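Local coordinates for protein acetyl xylan esterase (PDB 6AGQ) that probably hydrolyses acetyl ester groups on xylan, as a cold-active esterase of the alpha/beta-hydrolase superfamily from a soil bacterium, at residues H93-N98 with P139-L144; D119-G124 with S151-Q156. All blocks are in the same frame, centred on the assembly; numbering follows the deposited sequence.

Contact 1 of 2, residues H93-N98 with P139-L144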
loop_
_atom_site.group_PDB
_atom_site.type_symbol
_atom_site.label_atom_id
_atom_site.label_comp_id
_atom_site.label_asym_id
_atom_site.label_seq_id
_atom_site.Cartn_x
_atom_site.Cartn_y
_atom_site.Cartn_z
ATOM N N HIS A 93 8.657 -7.014 -28.475
ATOM C CA HIS A 93 8.803 -7.075 -27.041
ATOM C C HIS A 93 7.928 -6.018 -26.377
ATOM O O HIS A 93 7.412 -5.127 -27.018
ATOM C CB HIS A 93 10.266 -6.942 -26.612
ATOM C CG HIS A 93 10.831 -5.582 -26.861
ATOM N ND1 HIS A 93 10.472 -4.466 -26.104
ATOM C CD2 HIS A 93 11.780 -5.168 -27.736
ATOM C CE1 HIS A 93 11.162 -3.425 -26.542
ATOM N NE2 HIS A 93 11.950 -3.822 -27.536
ATOM N N GLY A 94 7.793 -6.178 -25.078
ATOM C CA GLY A 94 6.982 -5.318 -24.218
ATOM C C GLY A 94 7.524 -3.947 -23.928
ATOM O O GLY A 94 8.655 -3.606 -24.237
ATOM N N TYR A 95 6.683 -3.124 -23.341
ATOM C CA TYR A 95 7.013 -1.706 -23.206
ATOM C C TYR A 95 8.202 -1.519 -22.335
ATOM O O TYR A 95 8.185 -1.917 -21.182
ATOM C CB TYR A 95 5.829 -0.964 -22.586
ATOM C CG TYR A 95 5.950 0.553 -22.634
ATOM C CD1 TYR A 95 5.709 1.232 -23.809
ATOM C CD2 TYR A 95 6.294 1.272 -21.525
ATOM C CE1 TYR A 95 5.740 2.611 -23.866
ATOM C CE2 TYR A 95 6.363 2.662 -21.566
ATOM C CZ TYR A 95 6.055 3.326 -22.744
ATOM O OH TYR A 95 6.133 4.699 -22.861
ATOM N N SER A 96 9.222 -0.844 -22.856
ATOM C CA SER A 96 10.512 -0.550 -22.121
ATOM C C SER A 96 11.550 -1.635 -22.263
ATOM O O SER A 96 12.682 -1.441 -21.834
ATOM C CB SER A 96 10.317 -0.209 -20.649
ATOM O OG SER A 96 10.121 -1.369 -19.848
ATOM N N GLY A 97 11.193 -2.759 -22.907
ATOM C CA GLY A 97 12.071 -3.928 -22.912
ATOM C C GLY A 97 13.080 -3.885 -24.028
ATOM O O GLY A 97 13.576 -2.838 -24.400
ATOM N N ASN A 98 13.401 -5.053 -24.570
ATOM C CA ASN A 98 14.430 -5.151 -25.590
ATOM C C ASN A 98 14.369 -6.560 -26.204
ATOM O O ASN A 98 13.502 -7.327 -25.860
ATOM C CB ASN A 98 15.773 -4.889 -24.961
ATOM C CG ASN A 98 16.037 -5.791 -23.803
ATOM O OD1 ASN A 98 15.909 -7.030 -23.905
ATOM N ND2 ASN A 98 16.461 -5.195 -22.693
ATOM N N PRO A 139 7.601 11.277 -19.396
ATOM C CA PRO A 139 8.622 10.217 -19.444
ATOM C C PRO A 139 8.075 8.933 -20.062
ATOM O O PRO A 139 6.981 8.548 -19.725
ATOM C CB PRO A 139 8.969 9.970 -17.968
ATOM C CG PRO A 139 8.565 11.238 -17.259
ATOM C CD PRO A 139 7.354 11.730 -18.021
ATOM N N GLY A 140 8.863 8.274 -20.911
ATOM C CA GLY A 140 8.376 7.214 -21.820
ATOM C C GLY A 140 8.304 7.655 -23.271
ATOM O O GLY A 140 8.932 8.618 -23.668
ATOM N N TRP A 141 7.512 6.975 -24.065
ATOM C CA TRP A 141 7.482 7.172 -25.519
ATOM C C TRP A 141 6.081 7.391 -26.085
ATOM O O TRP A 141 5.985 7.889 -27.193
ATOM C CB TRP A 141 8.176 5.956 -26.219
ATOM C CG TRP A 141 9.560 5.747 -25.698
ATOM C CD1 TRP A 141 10.647 6.452 -26.051
ATOM C CD2 TRP A 141 9.971 4.876 -24.649
ATOM N NE1 TRP A 141 11.730 6.032 -25.347
ATOM C CE2 TRP A 141 11.332 5.082 -24.455
ATOM C CE3 TRP A 141 9.326 3.932 -23.874
ATOM C CZ2 TRP A 141 12.065 4.380 -23.514
ATOM C CZ3 TRP A 141 10.039 3.248 -22.935
ATOM C CH2 TRP A 141 11.401 3.466 -22.757
ATOM N N MET A 142 5.026 7.116 -25.321
ATOM C CA MET A 142 3.611 7.187 -25.825
ATOM C C MET A 142 3.150 8.581 -26.284
ATOM O O MET A 142 2.144 8.684 -27.026
ATOM C CB MET A 142 2.601 6.844 -24.706
ATOM C CG MET A 142 2.650 5.467 -24.090
ATOM S SD MET A 142 2.470 4.179 -25.327
ATOM C CE MET A 142 0.714 4.416 -25.648
ATOM N N THR A 143 3.782 9.641 -25.781
ATOM C CA THR A 143 3.325 11.038 -26.061
ATOM C C THR A 143 4.235 11.818 -27.033
ATOM O O THR A 143 3.975 12.956 -27.371
ATOM C CB THR A 143 3.158 11.814 -24.759
ATOM O OG1 THR A 143 4.444 11.989 -24.169
ATOM C CG2 THR A 143 2.320 11.046 -23.786
ATOM N N LEU A 144 5.294 11.176 -27.509
ATOM C CA LEU A 144 6.210 11.841 -28.454
ATOM C C LEU A 144 5.544 11.991 -29.808
ATOM O O LEU A 144 5.124 10.994 -30.403
ATOM C CB LEU A 144 7.494 11.104 -28.578
ATOM C CG LEU A 144 8.279 11.040 -27.284
ATOM C CD1 LEU A 144 9.391 10.055 -27.502
ATOM C CD2 LEU A 144 8.829 12.420 -26.920
#
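Two polar groups meet the hydroxyl of Tyr95. The backbone N of Trp141 donates to Tyr95 OH over 2.9 Å, almost straight at an N-H...O angle of 165°, and Glu228 of helix 226-236 adds a weak bond through OE2. The other oxygen of that carboxylate, OE1, bonds to Met142 N, tying Glu228 to the same loop. Tyr95 reaches this point because its CG stands anti to the backbone N (chi1 -169°), which carries the ring away from the type II turn of Gly94 to Gly97.

Trp141 also packs against the tyrosine. It turns the edge of its six-membered ring toward the Tyr95 face in a T-shaped pair, with centroids 5.3 Å apart and planes at 66°; the tightest carbon approach is Trp141 CE3 to Tyr95 CZ, 3.5 Å. Beyond it, Trp141 CZ3 meets Ser96 CA at 3.9 Å. Met142, bent at chi2 and chi3, makes an oblique Met-aromatic contact, its SD 5.0 Å from the ring centroid of Tyr95. A phenylalanine in place of Tyr95 would probably keep much of this ring packing but leave Trp141 N without its acceptor and remove the weak bond to Glu228.

This loop after strand 86-92, with its His-Gly-Tyr sequence, lies near the likely nucleophile elbow; in alpha/beta-hydrolases a loop in this place commonly supplies part of the oxyanion hole, and it probably does so here.

Contact 2 of 2, residues D119-G124 with S151-Q156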
loop_
_atom_site.group_PDB
_atom_site.type_symbol
_atom_site.label_atom_id
_atom_site.label_comp_id
_atom_site.label_asym_id
_atom_site.label_seq_id
_atom_site.Cartn_x
_atom_site.Cartn_y
_atom_site.Cartn_z
ATOM N N ASP A 119 14.824 -5.162 -30.914
ATOM C CA ASP A 119 14.592 -3.963 -30.107
ATOM C C ASP A 119 13.550 -3.004 -30.748
ATOM O O ASP A 119 13.559 -2.797 -31.932
ATOM C CB ASP A 119 15.842 -3.162 -30.021
ATOM C CG ASP A 119 16.962 -3.773 -29.113
ATOM O OD1 ASP A 119 16.722 -4.668 -28.240
ATOM O OD2 ASP A 119 18.102 -3.256 -29.277
ATOM N N VAL A 120 12.751 -2.345 -29.906
ATOM C CA VAL A 120 11.851 -1.264 -30.258
ATOM C C VAL A 120 12.675 -0.024 -29.943
ATOM O O VAL A 120 13.268 0.077 -28.880
ATOM C CB VAL A 120 10.557 -1.258 -29.398
ATOM C CG1 VAL A 120 9.689 -0.033 -29.711
ATOM C CG2 VAL A 120 9.768 -2.531 -29.587
ATOM N N ARG A 121 12.738 0.876 -30.907
ATOM C CA ARG A 121 13.635 1.990 -30.911
ATOM C C ARG A 121 13.612 2.930 -29.669
ATOM O O ARG A 121 12.572 3.357 -29.189
ATOM C CB ARG A 121 13.420 2.772 -32.198
ATOM C CG ARG A 121 12.003 3.281 -32.345
ATOM C CD ARG A 121 11.966 4.433 -33.287
ATOM N NE ARG A 121 12.442 3.980 -34.585
ATOM C CZ ARG A 121 12.987 4.772 -35.498
ATOM N NH1 ARG A 121 13.337 4.253 -36.667
ATOM N NH2 ARG A 121 13.146 6.084 -35.235
ATOM N N GLY A 122 14.768 3.142 -29.054
ATOM C CA GLY A 122 14.798 4.008 -27.903
ATOM C C GLY A 122 14.434 3.363 -26.598
ATOM O O GLY A 122 14.512 4.025 -25.598
ATOM N N GLN A 123 14.041 2.088 -26.563
ATOM C CA GLN A 123 13.645 1.500 -25.294
ATOM C C GLN A 123 14.827 0.849 -24.536
ATOM O O GLN A 123 15.933 1.304 -24.687
ATOM C CB GLN A 123 12.434 0.626 -25.456
ATOM C CG GLN A 123 11.295 1.452 -26.029
ATOM C CD GLN A 123 9.974 0.727 -26.068
ATOM O OE1 GLN A 123 9.846 -0.360 -25.531
ATOM N NE2 GLN A 123 8.988 1.328 -26.720
ATOM N N GLY A 124 14.648 -0.211 -23.762
ATOM C CA GLY A 124 15.689 -0.624 -22.834
ATOM C C GLY A 124 16.819 -1.371 -23.487
ATOM O O GLY A 124 17.368 -2.283 -22.874
ATOM N N SER A 151 4.448 12.501 -37.375
ATOM C CA SER A 151 5.663 12.536 -36.520
ATOM C C SER A 151 5.552 11.726 -35.213
ATOM O O SER A 151 6.449 11.782 -34.352
ATOM C CB SER A 151 6.000 14.015 -36.194
ATOM O OG SER A 151 4.976 14.579 -35.390
ATOM N N TYR A 152 4.463 10.952 -35.069
ATOM C CA TYR A 152 4.210 10.241 -33.839
ATOM C C TYR A 152 5.165 9.035 -33.630
ATOM O O TYR A 152 5.356 8.258 -34.561
ATOM C CB TYR A 152 2.770 9.803 -33.796
ATOM C CG TYR A 152 2.400 9.016 -32.545
ATOM C CD1 TYR A 152 2.444 9.632 -31.313
ATOM C CD2 TYR A 152 2.007 7.654 -32.618
ATOM C CE1 TYR A 152 2.097 8.952 -30.183
ATOM C CE2 TYR A 152 1.678 6.946 -31.469
ATOM C CZ TYR A 152 1.747 7.601 -30.242
ATOM O OH TYR A 152 1.409 6.955 -29.057
ATOM N N TYR A 153 5.729 8.884 -32.412
ATOM C CA TYR A 153 6.628 7.738 -32.069
ATOM C C TYR A 153 6.369 6.388 -32.769
ATOM O O TYR A 153 7.278 5.751 -33.361
ATOM C CB TYR A 153 6.557 7.492 -30.568
ATOM C CG TYR A 153 7.424 6.386 -30.063
ATOM C CD1 TYR A 153 8.817 6.552 -29.983
ATOM C CD2 TYR A 153 6.880 5.204 -29.684
ATOM C CE1 TYR A 153 9.646 5.542 -29.522
ATOM C CE2 TYR A 153 7.680 4.175 -29.233
ATOM C CZ TYR A 153 9.072 4.347 -29.165
ATOM O OH TYR A 153 9.864 3.342 -28.719
ATOM N N TYR A 154 5.116 5.956 -32.771
ATOM C CA TYR A 154 4.829 4.615 -33.267
ATOM C C TYR A 154 4.813 4.534 -34.759
ATOM O O TYR A 154 4.771 3.400 -35.276
ATOM C CB TYR A 154 3.602 3.927 -32.605
ATOM C CG TYR A 154 3.887 3.380 -31.192
ATOM C CD1 TYR A 154 4.612 2.184 -31.002
ATOM C CD2 TYR A 154 3.373 4.030 -30.059
ATOM C CE1 TYR A 154 4.901 1.697 -29.727
ATOM C CE2 TYR A 154 3.598 3.533 -28.778
ATOM C CZ TYR A 154 4.366 2.381 -28.605
ATOM O OH TYR A 154 4.586 1.913 -27.355
ATOM N N LYS A 155 4.926 5.655 -35.481
ATOM C CA LYS A 155 5.011 5.530 -36.921
ATOM C C LYS A 155 6.296 4.802 -37.341
ATOM O O LYS A 155 6.229 3.786 -37.969
ATOM C CB LYS A 155 4.909 6.859 -37.639
ATOM C CG LYS A 155 4.837 6.703 -39.147
ATOM C CD LYS A 155 4.849 8.056 -39.874
ATOM C CE LYS A 155 6.181 8.345 -40.484
ATOM N NZ LYS A 155 6.180 9.736 -40.998
ATOM N N GLN A 156 7.451 5.333 -36.986
ATOM C CA GLN A 156 8.689 4.684 -37.280
ATOM C C GLN A 156 8.819 3.331 -36.561
ATOM O O GLN A 156 9.418 2.403 -37.134
ATOM C CB GLN A 156 9.901 5.595 -36.986
ATOM C CG GLN A 156 10.099 6.677 -38.036
ATOM C CD GLN A 156 10.634 6.132 -39.361
ATOM O OE1 GLN A 156 11.354 5.132 -39.395
ATOM N NE2 GLN A 156 10.246 6.764 -40.454
#
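Hydrogen bonding centres on Tyr153 OH, which both gives and receives. It donates to Arg121 O over 2.7 Å, in the carbonyl plane and with a C=O...O angle of 155°, and it accepts from Gln123 NE2 at 3.0 Å. Both partners lie at the edge of the Tyr153 ring, and the Gln123 amide is nearly coplanar with that ring (14° between planes). Tyr153 CG is anti to the backbone N (chi1 -179°), directing the phenol from the helix segment toward the turn of 120-123. That type II turn, from Val120 to Gln123, is closed by Gln123 N to Val120 O at 3.2 Å. Gln123 is shared further: NE2 also bonds to Gln186 OE1, while its OE1 is taken up by Ser96.

Charged groups gather round Arg121, whose guanidinium forms salt bridges to Asp129 through NH2, Asp160 through NE and Asp66 through NH1. Three acidic partners would be expected to favour its positive charge and to fix its rotation. Gln156 contributes packing instead: its CB sits 3.5 Å above the guanidinium plane of Arg121, over the centre. Arg121 NH1 and Gln156 OE1 are 3.5 Å apart, but the poor angle rules out a hydrogen bond.

In the remaining packing, the Val120 CG1 methyl lies against the phenol end of Tyr153, 3.5 Å from its OH, the two side chains crossing at about a right angle.

The turn follows strand 114-118, and its Arg-Gly-Gln sequence matches a signature of carbohydrate esterase family 7. It packs on helix 153-170, where Val157 touches both Val120 and Arg121; Val120 also meets Gln186 and Leu190 of helix 186-197.

How the contacts relate
The centres of contacts 1 and 2 lie 7 Å apart, and their segments alternate along the chain. Two probable hydrogen bonds join them: Ser96 N to Gln123 OE1 and Tyr152 OH to Met142 O, each 2.8 Å. Trp141 of contact 1 also stacks on the Tyr153 ring of contact 2, and its CZ2 packs 3.2 Å from Gly122 O. Both reach Gln186, which follows the presumed nucleophile Ser185: its NE2 bonds to His93 O, and its OE1 to the Tyr154 hydroxyl. A bound zinc ion is about 11 Å from the Met142 side chain and 12 Å from that of Tyr154, so it takes no part in either contact. Both contacts also touch the second subunit.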